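Local coordinates for carbohydrate binding protein, putative, CPB33A (Cellvibrio japonicus, PDB 5FJQ), which is a copper-dependent lytic polysaccharide monooxygenase, represented here by its catalytic domain, that contributes to chitin breakdown by the bacterium, at residues Phe105-His116 with His142-His153. Residues are numbered along the deposited sequence; the frame is centred on the assembly and turned at random.
Sequences FRYYITPQGYDH and HNVILPYRTGRH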
ATOM      1  N   PHE A 105      11.104  -2.769   5.162  1.00 13.97           N
ATOM      2  CA  PHE A 105       9.717  -2.827   4.645  1.00 13.93           C
ATOM      3  C   PHE A 105       8.866  -3.134   5.849  1.00 16.00           C
ATOM      4  O   PHE A 105       9.093  -4.195   6.559  1.00 16.50           O
ATOM      5  CB  PHE A 105       9.504  -3.936   3.572  1.00 15.76           C
ATOM      6  CG  PHE A 105      10.237  -3.668   2.258  1.00 16.12           C
ATOM      7  CD1 PHE A 105      11.587  -3.988   2.119  1.00 16.55           C
ATOM      8  CD2 PHE A 105       9.596  -3.012   1.197  1.00 15.25           C
ATOM      9  CE1 PHE A 105      12.301  -3.733   0.920  1.00 16.94           C
ATOM     10  CE2 PHE A 105      10.296  -2.755   0.012  1.00 14.83           C
ATOM     11  CZ  PHE A 105      11.649  -3.081  -0.119  1.00 15.91           C
ATOM     12  N   ARG A 106       7.828  -2.328   6.046  1.00 13.30           N
ATOM     13  CA  ARG A 106       6.886  -2.597   7.112  1.00 12.61           C
ATOM     14  C   ARG A 106       5.467  -2.795   6.624  1.00 11.81           C
ATOM     15  O   ARG A 106       5.018  -2.138   5.661  1.00 10.35           O
ATOM     16  CB  ARG A 106       6.846  -1.442   8.156  1.00 12.05           C
ATOM     17  CG  ARG A 106       8.034  -1.444   9.072  1.00 14.79           C
ATOM     18  CD  ARG A 106       7.979  -0.234   9.999  1.00 14.76           C
ATOM     19  NE  ARG A 106       9.204  -0.262  10.800  1.00 18.61           N
ATOM     20  CZ  ARG A 106       9.688   0.767  11.504  1.00 19.83           C
ATOM     21  NH1 ARG A 106       9.097   1.938  11.448  1.00 20.15           N
ATOM     22  NH2 ARG A 106      10.827   0.646  12.187  1.00 20.67           N
ATOM     23  N   TYR A 107       4.777  -3.710   7.311  1.00 11.72           N
ATOM     24  CA  TYR A 107       3.364  -3.873   7.090  1.00 12.51           C
ATOM     25  C   TYR A 107       2.520  -3.574   8.301  1.00 15.37           C
ATOM     26  O   TYR A 107       2.845  -4.023   9.451  1.00 16.92           O
ATOM     27  CB  TYR A 107       3.054  -5.290   6.620  1.00 11.68           C
ATOM     28  CG  TYR A 107       3.782  -5.622   5.340  1.00 11.23           C
ATOM     29  CD1 TYR A 107       5.176  -5.711   5.320  1.00 12.48           C
ATOM     30  CD2 TYR A 107       3.089  -5.802   4.157  1.00 12.41           C
ATOM     31  CE1 TYR A 107       5.865  -6.052   4.154  1.00 12.42           C
ATOM     32  CE2 TYR A 107       3.751  -6.167   2.977  1.00 12.57           C
ATOM     33  CZ  TYR A 107       5.124  -6.209   2.978  1.00 11.66           C
ATOM     34  OH  TYR A 107       5.753  -6.500   1.840  1.00 12.19           O
ATOM     35  N   TYR A 108       1.352  -2.995   7.997  1.00 15.83           N
ATOM     36  CA  TYR A 108       0.320  -2.661   9.018  1.00 16.69           C
ATOM     37  C   TYR A 108      -0.981  -3.224   8.536  1.00 18.79           C
ATOM     38  O   TYR A 108      -1.116  -3.593   7.332  1.00 18.05           O
ATOM     39  CB  TYR A 108       0.179  -1.138   9.201  1.00 15.92           C
ATOM     40  CG  TYR A 108       1.452  -0.489   9.613  1.00 15.65           C
ATOM     41  CD1 TYR A 108       2.529  -0.316   8.697  1.00 14.70           C
ATOM     42  CD2 TYR A 108       1.596  -0.004  10.930  1.00 14.04           C
ATOM     43  CE1 TYR A 108       3.717   0.268   9.118  1.00 15.69           C
ATOM     44  CE2 TYR A 108       2.759   0.584  11.322  1.00 15.59           C
ATOM     45  CZ  TYR A 108       3.783   0.731  10.449  1.00 15.61           C
ATOM     46  OH  TYR A 108       4.878   1.298  10.951  1.00 17.01           O
ATOM     47  N   ILE A 109      -1.937  -3.283   9.456  1.00 16.93           N
ATOM     48  CA  ILE A 109      -3.298  -3.757   9.159  1.00 17.73           C
ATOM     49  C   ILE A 109      -4.319  -3.011  10.008  1.00 18.36           C
ATOM     50  O   ILE A 109      -3.981  -2.531  11.107  1.00 17.79           O
ATOM     51  CB  ILE A 109      -3.470  -5.302   9.316  1.00 20.06           C
ATOM     52  CG1 ILE A 109      -4.816  -5.728   8.694  1.00 19.34           C
ATOM     53  CG2 ILE A 109      -3.366  -5.728  10.795  1.00 17.88           C
ATOM     54  CD1 ILE A 109      -4.971  -7.227   8.413  1.00 19.94           C
ATOM     55  N   THR A 110      -5.518  -2.826   9.426  1.00 16.15           N
ATOM     56  CA  THR A 110      -6.742  -2.457  10.085  1.00 16.44           C
ATOM     57  C   THR A 110      -7.176  -3.438  11.213  1.00 19.18           C
ATOM     58  O   THR A 110      -6.831  -4.640  11.225  1.00 20.40           O
ATOM     59  CB  THR A 110      -7.839  -2.327   9.034  1.00 16.54           C
ATOM     60  OG1 THR A 110      -7.690  -3.374   8.071  1.00 18.51           O
ATOM     61  CG2 THR A 110      -7.658  -0.997   8.239  1.00 16.51           C
ATOM     62  N   PRO A 111      -7.954  -2.921  12.180  1.00 21.17           N
ATOM     63  CA  PRO A 111      -8.401  -3.747  13.291  1.00 18.68           C
ATOM     64  C   PRO A 111      -9.623  -4.539  12.914  1.00 19.85           C
ATOM     65  O   PRO A 111     -10.390  -4.113  12.049  1.00 19.19           O
ATOM     66  CB  PRO A 111      -8.810  -2.684  14.366  1.00 19.06           C
ATOM     67  CG  PRO A 111      -9.182  -1.468  13.568  1.00 20.95           C
ATOM     68  CD  PRO A 111      -8.335  -1.492  12.325  1.00 19.84           C
ATOM     69  N   GLN A 112      -9.827  -5.660  13.599  1.00 18.17           N
ATOM     70  CA  GLN A 112     -11.085  -6.362  13.550  1.00 20.07           C
ATOM     71  C   GLN A 112     -12.257  -5.388  13.771  1.00 23.40           C
ATOM     72  O   GLN A 112     -12.183  -4.425  14.587  1.00 21.08           O
ATOM     73  CB  GLN A 112     -11.041  -7.499  14.570  1.00 20.47           C
ATOM     74  CG  GLN A 112     -12.250  -8.375  14.586  1.00 21.68           C
ATOM     75  CD  GLN A 112     -12.529  -9.030  13.248  1.00 21.05           C
ATOM     76  OE1 GLN A 112     -11.707  -8.988  12.336  1.00 20.73           O
ATOM     77  NE2 GLN A 112     -13.727  -9.578  13.110  1.00 22.59           N
ATOM     78  N   GLY A 113     -13.306  -5.570  12.964  1.00 24.70           N
ATOM     79  CA  GLY A 113     -14.411  -4.606  12.948  1.00 22.86           C
ATOM     80  C   GLY A 113     -14.305  -3.462  11.951  1.00 22.77           C
ATOM     81  O   GLY A 113     -15.293  -2.808  11.694  1.00 23.55           O
ATOM     82  N   TYR A 114     -13.124  -3.215  11.380  1.00 22.21           N
ATOM     83  CA  TYR A 114     -12.953  -2.105  10.444  1.00 24.45           C
ATOM     84  C   TYR A 114     -14.078  -2.046   9.423  1.00 24.98           C
ATOM     85  O   TYR A 114     -14.368  -3.050   8.763  1.00 24.98           O
ATOM     86  CB  TYR A 114     -11.619  -2.250   9.665  1.00 23.95           C
ATOM     87  CG  TYR A 114     -11.262  -1.013   8.850  1.00 23.27           C
ATOM     88  CD1 TYR A 114     -10.815   0.127   9.481  1.00 21.10           C
ATOM     89  CD2 TYR A 114     -11.389  -0.998   7.448  1.00 23.59           C
ATOM     90  CE1 TYR A 114     -10.511   1.275   8.762  1.00 23.58           C
ATOM     91  CE2 TYR A 114     -11.054   0.143   6.704  1.00 23.42           C
ATOM     92  CZ  TYR A 114     -10.598   1.268   7.376  1.00 22.10           C
ATOM     93  OH  TYR A 114     -10.264   2.455   6.720  1.00 28.38           O
ATOM     94  N   ASP A 115     -14.634  -0.856   9.199  1.00 26.70           N
ATOM     95  CA  ASP A 115     -15.871  -0.775   8.398  1.00 27.86           C
ATOM     96  C   ASP A 115     -15.789   0.043   7.111  1.00 28.43           C
ATOM     97  O   ASP A 115     -16.811   0.297   6.524  1.00 30.19           O
ATOM     98  CB  ASP A 115     -17.064  -0.302   9.266  1.00 26.83           C
ATOM     99  CG  ASP A 115     -17.023   1.194   9.595  1.00 28.71           C
ATOM    100  OD1 ASP A 115     -16.068   1.920   9.232  1.00 26.56           O
ATOM    101  OD2 ASP A 115     -17.975   1.659  10.236  1.00 29.69           O
ATOM    102  N   HIS A 116     -14.605   0.481   6.687  1.00 25.72           N
ATOM    103  CA  HIS A 116     -14.443   1.077   5.348  1.00 27.24           C
ATOM    104  C   HIS A 116     -15.295   2.284   5.108  1.00 28.63           C
ATOM    105  O   HIS A 116     -15.658   2.557   3.961  1.00 28.93           O
ATOM    106  CB  HIS A 116     -14.744  -0.001   4.272  1.00 25.26           C
ATOM    107  CG  HIS A 116     -13.820  -1.143   4.376  1.00 23.78           C
ATOM    108  ND1 HIS A 116     -12.542  -1.090   3.858  1.00 22.82           N
ATOM    109  CD2 HIS A 116     -13.913  -2.299   5.071  1.00 23.99           C
ATOM    110  CE1 HIS A 116     -11.913  -2.205   4.181  1.00 28.45           C
ATOM    111  NE2 HIS A 116     -12.726  -2.958   4.906  1.00 25.05           N
ATOM    112  N   HIS A 142       8.366 -10.626   1.730  1.00 18.90           N
ATOM    113  CA  HIS A 142       8.164 -10.610   3.158  1.00 15.84           C
ATOM    114  C   HIS A 142       7.037 -11.590   3.480  1.00 16.44           C
ATOM    115  O   HIS A 142       5.947 -11.479   2.983  1.00 13.86           O
ATOM    116  CB  HIS A 142       7.852  -9.170   3.549  1.00 14.41           C
ATOM    117  CG  HIS A 142       8.835  -8.200   2.981  1.00 13.19           C
ATOM    118  ND1 HIS A 142       8.492  -7.254   2.033  1.00 13.51           N
ATOM    119  CD2 HIS A 142      10.164  -8.066   3.182  1.00 12.51           C
ATOM    120  CE1 HIS A 142       9.571  -6.577   1.681  1.00 12.97           C
ATOM    121  NE2 HIS A 142      10.593  -7.024   2.387  1.00 12.98           N
ATOM    122  N   ASN A 143       7.349 -12.614   4.275  1.00 18.11           N
ATOM    123  CA  ASN A 143       6.322 -13.494   4.717  1.00 19.75           C
ATOM    124  C   ASN A 143       5.612 -12.995   5.966  1.00 21.44           C
ATOM    125  O   ASN A 143       6.058 -13.341   7.065  1.00 22.08           O
ATOM    126  CB  ASN A 143       6.967 -14.780   5.127  1.00 25.61           C
ATOM    127  CG  ASN A 143       6.632 -15.905   4.192  1.00 33.33           C
ATOM    128  OD1 ASN A 143       6.862 -15.802   2.960  1.00 36.69           O
ATOM    129  ND2 ASN A 143       6.082 -16.994   4.758  1.00 32.97           N
ATOM    130  N   VAL A 144       4.495 -12.305   5.799  1.00 17.65           N
ATOM    131  CA  VAL A 144       3.897 -11.449   6.859  1.00 17.31           C
ATOM    132  C   VAL A 144       2.996 -12.377   7.587  1.00 18.50           C
ATOM    133  O   VAL A 144       2.330 -13.208   6.928  1.00 17.28           O
ATOM    134  CB  VAL A 144       3.060 -10.312   6.221  1.00 16.45           C
ATOM    135  CG1 VAL A 144       2.335  -9.450   7.267  1.00 16.96           C
ATOM    136  CG2 VAL A 144       3.976  -9.466   5.363  1.00 15.80           C
ATOM    137  N   ILE A 145       3.006 -12.357   8.927  1.00 17.29           N
ATOM    138  CA  ILE A 145       2.060 -13.216   9.602  1.00 19.43           C
ATOM    139  C   ILE A 145       0.749 -12.420   9.815  1.00 19.40           C
ATOM    140  O   ILE A 145       0.709 -11.424  10.574  1.00 18.85           O
ATOM    141  CB  ILE A 145       2.618 -13.876  10.912  1.00 20.57           C
ATOM    142  CG1 ILE A 145       3.963 -14.608  10.713  1.00 19.97           C
ATOM    143  CG2 ILE A 145       1.561 -14.690  11.659  1.00 22.24           C
ATOM    144  CD1 ILE A 145       4.120 -15.505   9.489  1.00 19.64           C
ATOM    145  N   LEU A 146      -0.320 -12.827   9.133  1.00 17.45           N
ATOM    146  CA  LEU A 146      -1.623 -12.133   9.255  1.00 16.35           C
ATOM    147  C   LEU A 146      -2.266 -12.538  10.559  1.00 15.81           C
ATOM    148  O   LEU A 146      -2.347 -13.764  10.873  1.00 15.66           O
ATOM    149  CB  LEU A 146      -2.536 -12.457   8.080  1.00 17.61           C
ATOM    150  CG  LEU A 146      -1.895 -12.106   6.745  1.00 16.68           C
ATOM    151  CD1 LEU A 146      -2.609 -12.859   5.605  1.00 18.10           C
ATOM    152  CD2 LEU A 146      -1.821 -10.607   6.496  1.00 14.48           C
ATOM    153  N   PRO A 147      -2.690 -11.533  11.359  1.00 16.19           N
ATOM    154  CA  PRO A 147      -3.341 -11.863  12.618  1.00 17.81           C
ATOM    155  C   PRO A 147      -4.762 -12.381  12.387  1.00 20.18           C
ATOM    156  O   PRO A 147      -5.286 -12.282  11.263  1.00 19.63           O
ATOM    157  CB  PRO A 147      -3.368 -10.513  13.359  1.00 16.62           C
ATOM    158  CG  PRO A 147      -3.521  -9.485  12.250  1.00 14.87           C
ATOM    159  CD  PRO A 147      -2.728 -10.070  11.071  1.00 15.40           C
ATOM    160  N   TYR A 148      -5.404 -12.933  13.418  1.00 23.10           N
ATOM    161  CA  TYR A 148      -6.829 -13.279  13.265  1.00 21.96           C
ATOM    162  C   TYR A 148      -7.669 -12.061  12.861  1.00 20.94           C
ATOM    163  O   TYR A 148      -7.717 -11.074  13.584  1.00 19.39           O
ATOM    164  CB  TYR A 148      -7.400 -13.903  14.546  1.00 22.59           C
ATOM    165  CG  TYR A 148      -8.814 -14.343  14.374  1.00 21.93           C
ATOM    166  CD1 TYR A 148      -9.105 -15.538  13.707  1.00 22.80           C
ATOM    167  CD2 TYR A 148      -9.870 -13.552  14.832  1.00 22.08           C
ATOM    168  CE1 TYR A 148     -10.423 -15.970  13.526  1.00 24.03           C
ATOM    169  CE2 TYR A 148     -11.196 -13.967  14.659  1.00 23.16           C
ATOM    170  CZ  TYR A 148     -11.465 -15.172  14.000  1.00 24.21           C
ATOM    171  OH  TYR A 148     -12.785 -15.588  13.810  1.00 23.15           O
ATOM    172  N   ARG A 149      -8.387 -12.183  11.739  1.00 20.59           N
ATOM    173  CA  ARG A 149      -9.355 -11.198  11.303  1.00 19.60           C
ATOM    174  C   ARG A 149     -10.493 -11.948  10.605  1.00 19.99           C
ATOM    175  O   ARG A 149     -10.336 -13.125  10.260  1.00 25.88           O
ATOM    176  CB  ARG A 149      -8.723 -10.184  10.301  1.00 18.24           C
ATOM    177  CG  ARG A 149      -7.653  -9.187  10.814  1.00 18.47           C
ATOM    178  CD  ARG A 149      -8.172  -8.273  11.914  1.00 18.21           C
ATOM    179  NE  ARG A 149      -7.240  -7.195  12.256  1.00 20.53           N
ATOM    180  CZ  ARG A 149      -6.361  -7.256  13.258  1.00 20.57           C
ATOM    181  NH1 ARG A 149      -6.291  -8.355  13.998  1.00 19.36           N
ATOM    182  NH2 ARG A 149      -5.544  -6.249  13.500  1.00 19.09           N
ATOM    183  N   THR A 150     -11.646 -11.300  10.450  1.00 20.40           N
ATOM    184  CA  THR A 150     -12.659 -11.728   9.478  1.00 18.95           C
ATOM    185  C   THR A 150     -12.958 -10.449   8.687  1.00 18.17           C
ATOM    186  O   THR A 150     -12.674  -9.363   9.179  1.00 20.09           O
ATOM    187  CB  THR A 150     -13.978 -12.189  10.148  1.00 18.70           C
ATOM    188  OG1 THR A 150     -14.472 -11.103  10.934  1.00 19.31           O
ATOM    189  CG2 THR A 150     -13.750 -13.333  11.112  1.00 17.56           C
ATOM    190  N   GLY A 151     -13.541 -10.565   7.506  1.00 19.17           N
ATOM    191  CA  GLY A 151     -14.020  -9.358   6.846  1.00 18.22           C
ATOM    192  C   GLY A 151     -12.917  -8.853   5.985  1.00 17.96           C
ATOM    193  O   GLY A 151     -11.846  -9.460   5.884  1.00 20.28           O
ATOM    194  N   ARG A 152     -13.181  -7.718   5.361  1.00 18.58           N
ATOM    195  CA  ARG A 152     -12.267  -7.104   4.462  1.00 17.58           C
ATOM    196  C   ARG A 152     -11.371  -6.173   5.238  1.00 18.97           C
ATOM    197  O   ARG A 152     -11.814  -5.488   6.152  1.00 18.61           O
ATOM    198  CB  ARG A 152     -13.120  -6.280   3.487  1.00 18.91           C
ATOM    199  CG  ARG A 152     -13.602  -7.140   2.358  1.00 17.43           C
ATOM    200  CD  ARG A 152     -14.551  -6.347   1.493  1.00 18.82           C
ATOM    201  NE  ARG A 152     -14.506  -7.070   0.240  1.00 21.09           N
ATOM    202  CZ  ARG A 152     -13.885  -6.610  -0.825  1.00 21.96           C
ATOM    203  NH1 ARG A 152     -13.359  -5.373  -0.766  1.00 19.68           N
ATOM    204  NH2 ARG A 152     -13.851  -7.351  -1.943  1.00 20.61           N
ATOM    205  N   HIS A 153     -10.099  -6.155   4.887  1.00 18.65           N
ATOM    206  CA  HIS A 153      -9.147  -5.375   5.606  1.00 17.60           C
ATOM    207  C   HIS A 153      -8.218  -4.647   4.663  1.00 18.89           C
ATOM    208  O   HIS A 153      -8.112  -4.993   3.488  1.00 17.33           O
ATOM    209  CB  HIS A 153      -8.419  -6.268   6.642  1.00 17.37           C
ATOM    210  CG  HIS A 153      -9.288  -6.533   7.828  1.00 19.17           C
ATOM    211  ND1 HIS A 153      -9.433  -5.600   8.841  1.00 18.06           N
ATOM    212  CD2 HIS A 153     -10.184  -7.515   8.085  1.00 19.07           C
ATOM    213  CE1 HIS A 153     -10.352  -6.028   9.693  1.00 20.14           C
ATOM    214  NE2 HIS A 153     -10.799  -7.200   9.277  1.00 18.96           N
TER
HETATM  215  O   HOH W   1     -13.505  -6.873  10.689  1.00 23.95           O
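Arg149 holds the carbonyl oxygen of Thr110 with two nitrogens, NE to O at 2.8 Å and NH2 to the same O at 3.1 Å. That oxygen lies in the guanidinium plane, yet only NE approaches in the carbonyl plane; NH2 comes from above it. A bend at chi2 (-60°) brings the guanidinium round to this carbonyl, while NH1 reaches back to Tyr148 O and NH2 also hydrogen-bonds Gln126 OE1. Beside it, Gln112 and Thr150 pair twice: Thr150 N donates to Gln112 OE1 (3.0 Å), and Gln112 NE2 donates to Thr150 OG1. The His153 ring is fixed at two corners, ND1 sharing a hydrogen bond with Thr110 OG1 (2.9 Å) and NE2 donating to Thr150 O. Strands 105-109 and 142-146 belong to the two facing sheets of the immunoglobulin-like beta-sandwich characteristic of LPMOs; their axes, 9.1 Å apart and 22° from parallel, fit face-to-face packing. Between them Val144 CG2 sits over the centre of the Tyr107 ring, a CH-pi contact 7° off the normal. Tyr107 OH and His142 ND1 share a 2.8 Å hydrogen bond at the edge of the Tyr107 ring, near its plane; either could be the donor. Farther along, His116 NE2 donates to Arg152 O (3.0 Å) from above the carbonyl plane.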